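Local coordinates for PDZ domain protein (Parabacteroides distasonis, PDB 4L8N), which is of unknown function but combines N- and C-terminal PDZ domains with a DUF4136 domain and binds magnesium, at residues N426-F431 against I443-I448; V128-T133 against A264-E269; E53-P58 against N77-T82; S8-G13 against K97-S102. All blocks are in the same frame, centred on the assembly; numbering follows the deposited sequence.

Interaction 1 of 4, residues N426-F431 against I443-I448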
# COMPACT_ATOMS: atom_id res chain seq x y z
N ASN A 426 34.95 -25.06 -30.19
CA ASN A 426 35.43 -26.18 -29.41
C ASN A 426 35.53 -25.83 -27.93
O ASN A 426 36.48 -25.14 -27.51
CB ASN A 426 36.79 -26.65 -29.96
CG ASN A 426 37.35 -27.83 -29.25
OD1 ASN A 426 36.66 -28.84 -29.01
ND2 ASN A 426 38.63 -27.73 -28.88
N ASN A 427 34.56 -26.35 -27.16
CA ASN A 427 34.48 -26.16 -25.71
C ASN A 427 35.45 -27.09 -24.95
O ASN A 427 35.66 -26.88 -23.77
CB ASN A 427 33.03 -26.34 -25.23
CG ASN A 427 32.76 -25.80 -23.84
OD1 ASN A 427 33.21 -24.71 -23.47
ND2 ASN A 427 32.04 -26.55 -23.03
N ALA A 428 36.10 -28.04 -25.63
CA ALA A 428 37.08 -28.93 -25.00
C ALA A 428 38.38 -28.18 -24.64
O ALA A 428 38.96 -27.50 -25.49
CB ALA A 428 37.37 -30.11 -25.91
N CYS A 429 38.79 -28.28 -23.37
CA CYS A 429 39.96 -27.57 -22.83
C CYS A 429 41.12 -28.51 -22.65
O CYS A 429 40.94 -29.67 -22.26
CB CYS A 429 39.60 -26.88 -21.51
SG CYS A 429 38.02 -25.98 -21.55
N THR A 430 42.33 -28.03 -22.96
CA THR A 430 43.56 -28.79 -22.85
C THR A 430 44.20 -28.51 -21.51
O THR A 430 44.47 -27.36 -21.18
CB THR A 430 44.50 -28.46 -24.03
OG1 THR A 430 43.88 -28.87 -25.25
CG2 THR A 430 45.86 -29.12 -23.91
N PHE A 431 44.43 -29.57 -20.74
CA PHE A 431 45.09 -29.47 -19.44
C PHE A 431 46.44 -30.20 -19.51
O PHE A 431 46.49 -31.40 -19.79
CB PHE A 431 44.19 -30.02 -18.32
CG PHE A 431 43.10 -29.10 -17.82
CD1 PHE A 431 41.87 -29.02 -18.49
CD2 PHE A 431 43.26 -28.35 -16.66
CE1 PHE A 431 40.84 -28.21 -18.00
CE2 PHE A 431 42.23 -27.55 -16.17
CZ PHE A 431 41.03 -27.49 -16.84
N ILE A 443 42.66 -33.80 -22.59
CA ILE A 443 41.63 -32.90 -23.11
C ILE A 443 40.38 -33.15 -22.29
O ILE A 443 39.86 -34.27 -22.28
CB ILE A 443 41.37 -33.04 -24.63
CG1 ILE A 443 42.66 -33.25 -25.47
CG2 ILE A 443 40.50 -31.92 -25.13
CD1 ILE A 443 43.85 -32.25 -25.29
N ILE A 444 39.92 -32.11 -21.57
CA ILE A 444 38.75 -32.26 -20.73
C ILE A 444 37.60 -31.54 -21.37
O ILE A 444 37.65 -30.33 -21.53
CB ILE A 444 39.02 -31.76 -19.27
CG1 ILE A 444 40.19 -32.54 -18.62
CG2 ILE A 444 37.74 -31.88 -18.43
CD1 ILE A 444 40.58 -32.13 -17.17
N ARG A 445 36.56 -32.28 -21.77
CA ARG A 445 35.36 -31.62 -22.24
C ARG A 445 34.52 -31.38 -21.00
O ARG A 445 34.10 -32.33 -20.34
CB ARG A 445 34.59 -32.37 -23.33
CG ARG A 445 33.49 -31.44 -23.86
CD ARG A 445 32.68 -32.03 -24.97
NE ARG A 445 33.31 -31.86 -26.27
CZ ARG A 445 33.10 -30.85 -27.09
NH1 ARG A 445 32.26 -29.88 -26.75
NH2 ARG A 445 33.71 -30.79 -28.26
N PRO A 446 34.32 -30.11 -20.60
CA PRO A 446 33.57 -29.86 -19.38
C PRO A 446 32.09 -30.04 -19.59
O PRO A 446 31.59 -30.10 -20.73
CB PRO A 446 33.91 -28.40 -19.05
CG PRO A 446 34.97 -27.98 -20.01
CD PRO A 446 34.76 -28.84 -21.20
N THR A 447 31.39 -30.12 -18.47
CA THR A 447 29.94 -30.15 -18.44
C THR A 447 29.54 -28.76 -18.03
O THR A 447 30.31 -28.06 -17.37
CB THR A 447 29.41 -31.25 -17.53
OG1 THR A 447 30.04 -31.18 -16.25
CG2 THR A 447 29.57 -32.63 -18.15
N ILE A 448 28.38 -28.33 -18.46
CA ILE A 448 27.96 -26.98 -18.20
C ILE A 448 27.03 -27.00 -16.99
O ILE A 448 25.97 -27.66 -16.99
CB ILE A 448 27.36 -26.33 -19.48
CG1 ILE A 448 28.48 -26.14 -20.55
CG2 ILE A 448 26.67 -25.01 -19.18
CD1 ILE A 448 28.07 -25.57 -21.91

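Interaction 2 of 4, residues V128-T133 against A264-E269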
# COMPACT_ATOMS: atom_id res chain seq x y z
N VAL A 128 11.90 -5.84 -5.31
CA VAL A 128 10.86 -5.79 -4.29
C VAL A 128 9.51 -5.73 -5.00
O VAL A 128 9.38 -5.00 -5.99
CB VAL A 128 11.05 -4.62 -3.28
CG1 VAL A 128 10.11 -4.77 -2.10
CG2 VAL A 128 12.49 -4.56 -2.76
N CYS A 129 8.52 -6.53 -4.52
CA CYS A 129 7.17 -6.58 -5.11
C CYS A 129 6.13 -5.95 -4.20
O CYS A 129 6.18 -6.11 -2.97
CB CYS A 129 6.79 -8.00 -5.48
SG CYS A 129 7.77 -8.71 -6.82
N PRO A 130 5.15 -5.24 -4.81
CA PRO A 130 4.12 -4.58 -3.99
C PRO A 130 3.01 -5.57 -3.69
O PRO A 130 1.89 -5.47 -4.20
CB PRO A 130 3.69 -3.40 -4.86
CG PRO A 130 3.89 -3.88 -6.25
CD PRO A 130 4.91 -5.00 -6.25
N PHE A 131 3.36 -6.57 -2.88
CA PHE A 131 2.41 -7.61 -2.49
C PHE A 131 1.98 -7.40 -1.05
O PHE A 131 2.84 -7.32 -0.18
CB PHE A 131 3.02 -9.03 -2.65
CG PHE A 131 3.48 -9.47 -4.02
CD1 PHE A 131 2.97 -8.88 -5.18
CD2 PHE A 131 4.41 -10.51 -4.16
CE1 PHE A 131 3.39 -9.29 -6.45
CE2 PHE A 131 4.82 -10.93 -5.43
CZ PHE A 131 4.31 -10.32 -6.57
N LYS A 132 0.68 -7.34 -0.80
CA LYS A 132 0.17 -7.31 0.56
C LYS A 132 -0.27 -8.76 0.85
O LYS A 132 -1.16 -9.29 0.16
CB LYS A 132 -0.97 -6.26 0.74
CG LYS A 132 -1.70 -6.31 2.10
CD LYS A 132 -0.91 -5.66 3.24
CE LYS A 132 -1.49 -6.01 4.60
NZ LYS A 132 -1.01 -7.32 5.12
N THR A 133 0.41 -9.42 1.81
CA THR A 133 0.13 -10.82 2.17
C THR A 133 -0.37 -10.81 3.59
O THR A 133 0.33 -10.37 4.50
CB THR A 133 1.36 -11.74 1.94
OG1 THR A 133 1.89 -11.41 0.66
CG2 THR A 133 1.00 -13.21 1.92
N ALA A 264 -1.67 -7.80 -4.97
CA ALA A 264 -0.69 -6.97 -5.67
C ALA A 264 -1.39 -5.71 -6.17
O ALA A 264 -2.46 -5.80 -6.81
CB ALA A 264 -0.06 -7.73 -6.82
N ASN A 265 -0.82 -4.55 -5.82
CA ASN A 265 -1.31 -3.24 -6.25
C ASN A 265 -0.18 -2.52 -6.95
O ASN A 265 0.83 -2.15 -6.33
CB ASN A 265 -1.89 -2.45 -5.10
CG ASN A 265 -3.19 -3.04 -4.61
OD1 ASN A 265 -4.24 -2.92 -5.27
ND2 ASN A 265 -3.15 -3.69 -3.44
N GLU A 266 -0.33 -2.41 -8.27
CA GLU A 266 0.69 -1.87 -9.17
C GLU A 266 0.31 -0.50 -9.75
O GLU A 266 -0.82 -0.31 -10.19
CB GLU A 266 0.88 -2.90 -10.30
CG GLU A 266 2.31 -3.05 -10.78
CD GLU A 266 3.27 -3.69 -9.80
OE1 GLU A 266 3.17 -4.92 -9.60
OE2 GLU A 266 4.17 -2.97 -9.30
N LEU A 267 1.26 0.46 -9.73
CA LEU A 267 1.06 1.81 -10.34
C LEU A 267 1.64 1.79 -11.75
O LEU A 267 2.85 1.67 -11.92
CB LEU A 267 1.66 2.95 -9.50
CG LEU A 267 1.02 3.28 -8.16
CD1 LEU A 267 1.64 4.53 -7.57
CD2 LEU A 267 -0.47 3.49 -8.28
N LEU A 268 0.76 1.88 -12.74
CA LEU A 268 1.15 1.73 -14.14
C LEU A 268 1.27 3.01 -14.95
O LEU A 268 0.46 3.94 -14.85
CB LEU A 268 0.18 0.79 -14.84
CG LEU A 268 0.65 -0.64 -14.91
CD1 LEU A 268 0.49 -1.35 -13.59
CD2 LEU A 268 -0.11 -1.38 -15.92
N GLU A 269 2.28 2.96 -15.84
CA GLU A 269 2.68 3.98 -16.82
C GLU A 269 1.89 3.77 -18.12
O GLU A 269 1.41 4.76 -18.69
CB GLU A 269 4.20 3.92 -17.11
CG GLU A 269 5.08 3.89 -15.87
CD GLU A 269 6.57 3.97 -16.15
OE1 GLU A 269 7.19 2.91 -16.41
OE2 GLU A 269 7.12 5.09 -16.10

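Interaction 3 of 4, residues E53-P58 against N77-T82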
# COMPACT_ATOMS: atom_id res chain seq x y z
N GLU A 53 12.35 -33.44 13.19
CA GLU A 53 13.31 -34.15 14.03
C GLU A 53 14.66 -34.21 13.34
O GLU A 53 14.73 -34.26 12.11
CB GLU A 53 12.86 -35.58 14.41
CG GLU A 53 11.40 -35.77 14.84
CD GLU A 53 10.95 -37.20 15.08
OE1 GLU A 53 11.73 -38.15 14.79
OE2 GLU A 53 9.81 -37.38 15.56
N ILE A 54 15.73 -34.23 14.14
CA ILE A 54 17.10 -34.39 13.67
C ILE A 54 17.63 -35.67 14.34
O ILE A 54 17.57 -35.79 15.56
CB ILE A 54 18.00 -33.15 13.97
CG1 ILE A 54 17.36 -31.85 13.41
CG2 ILE A 54 19.43 -33.36 13.45
CD1 ILE A 54 17.94 -30.51 13.95
N ASN A 55 18.08 -36.63 13.53
CA ASN A 55 18.63 -37.92 13.95
C ASN A 55 17.75 -38.63 15.02
O ASN A 55 18.27 -39.33 15.89
CB ASN A 55 20.08 -37.76 14.46
CG ASN A 55 21.09 -37.39 13.41
OD1 ASN A 55 21.11 -37.95 12.31
ND2 ASN A 55 21.98 -36.47 13.75
N GLY A 56 16.44 -38.45 14.90
CA GLY A 56 15.45 -39.04 15.80
C GLY A 56 14.97 -38.14 16.92
O GLY A 56 13.94 -38.45 17.53
N VAL A 57 15.70 -37.04 17.22
CA VAL A 57 15.28 -36.13 18.30
C VAL A 57 14.41 -34.96 17.75
O VAL A 57 14.87 -34.21 16.89
CB VAL A 57 16.44 -35.61 19.22
CG1 VAL A 57 17.67 -35.17 18.44
CG2 VAL A 57 15.97 -34.51 20.17
N PRO A 58 13.16 -34.79 18.28
CA PRO A 58 12.31 -33.66 17.85
C PRO A 58 12.95 -32.31 18.18
O PRO A 58 13.55 -32.14 19.24
CB PRO A 58 11.01 -33.88 18.63
CG PRO A 58 11.04 -35.31 19.03
CD PRO A 58 12.47 -35.59 19.31
N ASN A 77 28.33 -38.28 9.72
CA ASN A 77 28.53 -37.68 8.40
C ASN A 77 27.21 -37.52 7.63
O ASN A 77 27.05 -36.56 6.87
CB ASN A 77 29.53 -38.46 7.57
CG ASN A 77 30.79 -37.68 7.30
OD1 ASN A 77 31.12 -36.70 7.99
ND2 ASN A 77 31.53 -38.10 6.29
N ASP A 78 26.27 -38.48 7.82
CA ASP A 78 24.96 -38.48 7.19
C ASP A 78 23.91 -38.13 8.23
O ASP A 78 23.83 -38.82 9.25
CB ASP A 78 24.68 -39.85 6.53
CG ASP A 78 25.31 -40.06 5.15
OD1 ASP A 78 26.20 -39.25 4.76
OD2 ASP A 78 24.94 -41.04 4.46
N VAL A 79 23.15 -37.03 8.02
CA VAL A 79 22.12 -36.56 8.95
C VAL A 79 20.75 -37.06 8.51
O VAL A 79 20.30 -36.75 7.40
CB VAL A 79 22.11 -35.01 9.15
CG1 VAL A 79 21.42 -34.63 10.46
CG2 VAL A 79 23.52 -34.44 9.12
N LEU A 80 20.09 -37.83 9.39
CA LEU A 80 18.75 -38.35 9.17
C LEU A 80 17.74 -37.28 9.63
O LEU A 80 17.75 -36.84 10.78
CB LEU A 80 18.50 -39.69 9.88
CG LEU A 80 17.13 -40.35 9.61
CD1 LEU A 80 16.93 -40.66 8.12
CD2 LEU A 80 16.96 -41.59 10.44
N LEU A 81 16.87 -36.85 8.70
CA LEU A 81 15.90 -35.81 8.96
C LEU A 81 14.47 -36.31 8.87
O LEU A 81 14.14 -37.11 7.99
CB LEU A 81 16.12 -34.68 7.94
CG LEU A 81 16.78 -33.38 8.40
CD1 LEU A 81 18.02 -33.61 9.26
CD2 LEU A 81 17.13 -32.50 7.21
N THR A 82 13.64 -35.85 9.78
CA THR A 82 12.21 -36.11 9.77
C THR A 82 11.62 -34.83 9.24
O THR A 82 11.73 -33.80 9.90
CB THR A 82 11.71 -36.53 11.15
OG1 THR A 82 12.39 -37.73 11.54
CG2 THR A 82 10.19 -36.74 11.18
O HOH W 1 15.39 -37.75 12.37

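Interaction 4 of 4, residues S8-G13 against K97-S102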
# COMPACT_ATOMS: atom_id res chain seq x y z
N SER A 8 39.02 -30.45 7.13
CA SER A 8 37.97 -30.40 6.12
C SER A 8 36.70 -29.70 6.63
O SER A 8 36.20 -30.03 7.70
CB SER A 8 37.65 -31.80 5.61
OG SER A 8 38.75 -32.30 4.86
N ILE A 9 36.22 -28.71 5.85
CA ILE A 9 35.01 -27.89 6.10
C ILE A 9 33.79 -28.62 5.52
O ILE A 9 33.91 -29.27 4.49
CB ILE A 9 35.14 -26.44 5.49
CG1 ILE A 9 36.56 -25.81 5.61
CG2 ILE A 9 34.03 -25.48 5.97
CD1 ILE A 9 37.16 -25.57 7.10
N CYS A 10 32.63 -28.51 6.19
CA CYS A 10 31.39 -29.15 5.75
C CYS A 10 30.21 -28.22 5.84
O CYS A 10 30.15 -27.31 6.67
CB CYS A 10 31.14 -30.42 6.54
SG CYS A 10 32.53 -31.55 6.53
N ARG A 11 29.22 -28.51 4.99
CA ARG A 11 28.00 -27.74 4.80
C ARG A 11 26.84 -28.67 4.52
O ARG A 11 27.03 -29.79 4.05
CB ARG A 11 28.23 -26.83 3.56
CG ARG A 11 27.50 -25.50 3.55
CD ARG A 11 26.61 -25.32 2.32
NE ARG A 11 27.33 -25.20 1.05
CZ ARG A 11 27.40 -26.15 0.11
NH1 ARG A 11 26.81 -27.33 0.31
NH2 ARG A 11 28.06 -25.93 -1.02
N LEU A 12 25.64 -28.19 4.78
CA LEU A 12 24.44 -28.91 4.38
C LEU A 12 23.92 -28.14 3.19
O LEU A 12 24.09 -26.92 3.11
CB LEU A 12 23.43 -29.07 5.50
CG LEU A 12 23.79 -30.16 6.49
CD1 LEU A 12 24.53 -29.58 7.69
CD2 LEU A 12 22.57 -30.97 6.91
N GLY A 13 23.39 -28.86 2.21
CA GLY A 13 22.94 -28.24 0.97
C GLY A 13 21.67 -27.41 1.00
O GLY A 13 20.90 -27.45 0.03
N LYS A 97 26.50 -35.15 3.72
CA LYS A 97 27.15 -33.85 3.88
C LYS A 97 27.99 -33.51 2.67
O LYS A 97 28.43 -34.41 1.93
CB LYS A 97 28.02 -33.81 5.15
CG LYS A 97 27.60 -32.74 6.15
CD LYS A 97 28.52 -32.72 7.38
CE LYS A 97 28.10 -33.64 8.50
NZ LYS A 97 29.08 -33.61 9.62
N ASP A 98 28.21 -32.21 2.46
CA ASP A 98 29.04 -31.74 1.37
C ASP A 98 30.28 -31.13 2.00
O ASP A 98 30.21 -30.10 2.69
CB ASP A 98 28.28 -30.80 0.43
CG ASP A 98 27.08 -31.46 -0.22
OD1 ASP A 98 27.25 -32.57 -0.81
OD2 ASP A 98 25.96 -30.89 -0.12
N CYS A 99 31.39 -31.84 1.84
CA CYS A 99 32.66 -31.51 2.45
C CYS A 99 33.69 -31.11 1.43
O CYS A 99 33.64 -31.57 0.29
CB CYS A 99 33.14 -32.70 3.27
SG CYS A 99 31.82 -33.56 4.17
N LYS A 100 34.61 -30.25 1.84
CA LYS A 100 35.74 -29.79 1.03
C LYS A 100 36.95 -29.52 1.94
O LYS A 100 36.78 -29.27 3.14
CB LYS A 100 35.38 -28.53 0.22
CG LYS A 100 35.02 -27.29 1.06
CD LYS A 100 35.01 -25.99 0.24
CE LYS A 100 36.37 -25.37 0.05
NZ LYS A 100 36.27 -23.92 -0.25
N LYS A 101 38.16 -29.55 1.38
CA LYS A 101 39.37 -29.25 2.15
C LYS A 101 39.42 -27.73 2.43
O LYS A 101 38.97 -26.95 1.60
CB LYS A 101 40.62 -29.73 1.41
CG LYS A 101 40.74 -31.26 1.34
CD LYS A 101 42.07 -31.71 0.73
CE LYS A 101 43.25 -31.58 1.68
NZ LYS A 101 44.49 -31.18 0.95
N SER A 102 39.90 -27.33 3.63
CA SER A 102 39.95 -25.92 4.06
C SER A 102 40.67 -24.99 3.08
O SER A 102 40.28 -23.84 2.97
CB SER A 102 40.62 -25.80 5.43
OG SER A 102 41.90 -26.42 5.45
O HOH W 2 23.92 -31.67 1.38

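Interaction 1 of 4, residues N426-F431 against I443-I448
Cys429 and Ile444 form an antiparallel hydrogen-bonded pair, and the tight part of the contact gathers round them. Ile444 N bonds to Cys429 O at 2.7 Å; the return bond, Cys429 N to Ile444 O, is 3.0 Å. On the same, buried face Phe431 holds CG beside its own backbone N (chi1 -79°), bringing ring atom CD1 to 3.6 Å from Ile444 CD1, the two side chains crossing at about a right angle. Cys429 SG rests on Pro446 CG, 4.0 Å away. Tyr413 meets the Phe431 ring edge-to-face, and Ile444 continues onto helix 330-333. Replacing Phe431 by alanine would probably open a gap beside Ile444 CD1 and leave Tyr413 without its ring partner. The other face is looser and more exposed. There Ile443 lies alongside Thr430, its CD1 3.4 Å from Thr430 OG1, while its CG2 touches Ala428 CB at 3.7 Å. Farther out, the guanidinium of Arg445 turns one face to Ala428 N, and NH2 stays 3.6 Å from Asn426 OD1; Asn427 turns its amide to Asn308. This is one end of an antiparallel beta hairpin, strands 429-435 and 438-456, probably part of the C-terminal PDZ domain.

Interaction 2 of 4, residues V128-T133 against A264-E269
Pro130 O takes one long hydrogen bond, from Asn265 N at 3.3 Å, and a CA-H...O contact from Ala264 CA, also at 3.3 Å. The carbonyl is presented by an inverse gamma turn centred on Pro130, closed by a weak bond from Phe131 N to Cys129 O, which interrupts strand 123-135 where its pairing with strand 258-268 ends. Next along, Phe131 and Ala264 pair without hydrogen bonds. Phe131 keeps CG beside its backbone N (chi1 -60°), and CD1 comes to 3.6 Å from Ala264 CB; one ring face lies over Cys129 CB, while helix 274-285 packs on the ring through His281, Leu284 and Met285. The Pro130 ring crosses Glu266 at about a right angle, CG 3.2 Å from OE2. Glu266 OE1 is hydrogen-bonded to Tyr277 OH, and OE2 makes a salt bridge to Arg215 of the second subunit. A glutamine in place of Glu266 would probably leave that Arg215 without its countercharge. A buried carboxylate held by a hydroxyl and a guanidinium beside a proline implies that this strand junction also serves the subunit interface, with the arginine probably stabilising the negative charge.

Interaction 3 of 4, residues E53-P58 against N77-T82
Glu53 opens the pairing opposite Thr82. Thr82 N bonds to Glu53 O at 3.0 Å and almost straight, whereas the return bond from Glu53 N to Thr82 O is weak at 3.4 Å. The side chains rise on the same face, Glu53 CB 3.6 Å from Thr82 CB, and the extended carboxylate arm passes across the threonine, whose OG1 is hydrogen-bonded to Gln92 of the next strand. Ile54 points to the other face. Its CG2, anti to the backbone N, lies side by side with Val79 CG1 at 3.8 Å and approaches Leu81 more loosely; Leu71 of helix 67-71 touches both Ile54 and Leu81 on this face. Both segments lie in the N-terminal PDZ domain, where strand 50-54 ends in a type I' turn, Ile54 to Val57, and continues as the edge strand 57-58. Asn55, the first corner of the turn, grips the neighbouring strand at both ends of one residue. Its backbone N donates to Leu80 O at 2.8 Å, and chi1 of -68° brings OD1 round to accept from Leu80 N at 3.1 Å, the donor standing 35° out of the amide plane; ND2 lies against Val79 CG1. Gly56 combines phi and psi in a way that would jam a CB against the preceding carbonyl O. Its N donates to a water at 2.8 Å, which in turn donates to Leu80 O and Thr82 OG1. Val57 closes the turn with paired backbone bonds to Ile54 and packs on Leu70.

Interaction 4 of 4, residues S8-G13 against K97-S102
Cys10 and Cys99 both hold SG beside their own backbone N (chi1 -53° and -39°), and this turns the two sulfurs toward each other across a non-hydrogen-bonded pair. Cys10 SG and Cys99 SG are 3.2 Å apart, too far for a disulfide although close for an unbonded pair. Cys10 CB also touches Lys97 CD at 3.6 Å. Either side of the cysteines the backbones are tied by two reciprocal pairs of hydrogen bonds: Ile9 with Lys100, where Ile9 N reaches Lys100 O at 2.8 Å, and Arg11 with Asp98, where Asp98 N reaches Arg11 O at 3.1 Å. On the face of Ile9 and Arg11, the arginine chain bends at chi2 and chi3 and brings NH1 to 3.7 Å from Asp98 OD2, a long salt bridge. The oxygen sits at the edge of the guanidinium, near its plane, yet the carboxylate is turned 68° from that plane. A water bridges the same OD2, at 2.6 Å, to Gly13 N, while OD1 is hydrogen-bonded to Ser39. At the opposite end Ile9 CD1 rests on Ser102 CB at 3.8 Å. Lys97 NZ reaches the carbonyls of Pro73 and Arg76, and Lys100 NZ that of Ala104 together with Gln109 of helix 107-113. In the six-stranded antiparallel sheet of the PDZ domain, strand 8-18 runs between strands 29-34 and 91-101, and strand 91-101 is flanked on its other side by strand 78-84.

Overall arrangement
Interactions 3 and 4 belong to one six-stranded antiparallel sheet in the N-terminal PDZ region. Their centres are about 18 Å apart, they meet where Asn77 packs on Lys97, and interaction 3 is nested in the chain loop that interaction 4 closes. Interactions 2 and 1 follow in that order and both lie on a long mixed sheet, on opposite sides of the chain's centre and about 46 Å apart between centres. Interaction 2 sits at the DUF4136 end, where the second subunit approaches; interaction 1 is in the C-terminal hairpin. Strand 298-309 lies between strand 123-135 of interaction 2 and strand 438-456 of interaction 1, so one sheet joins the two regions.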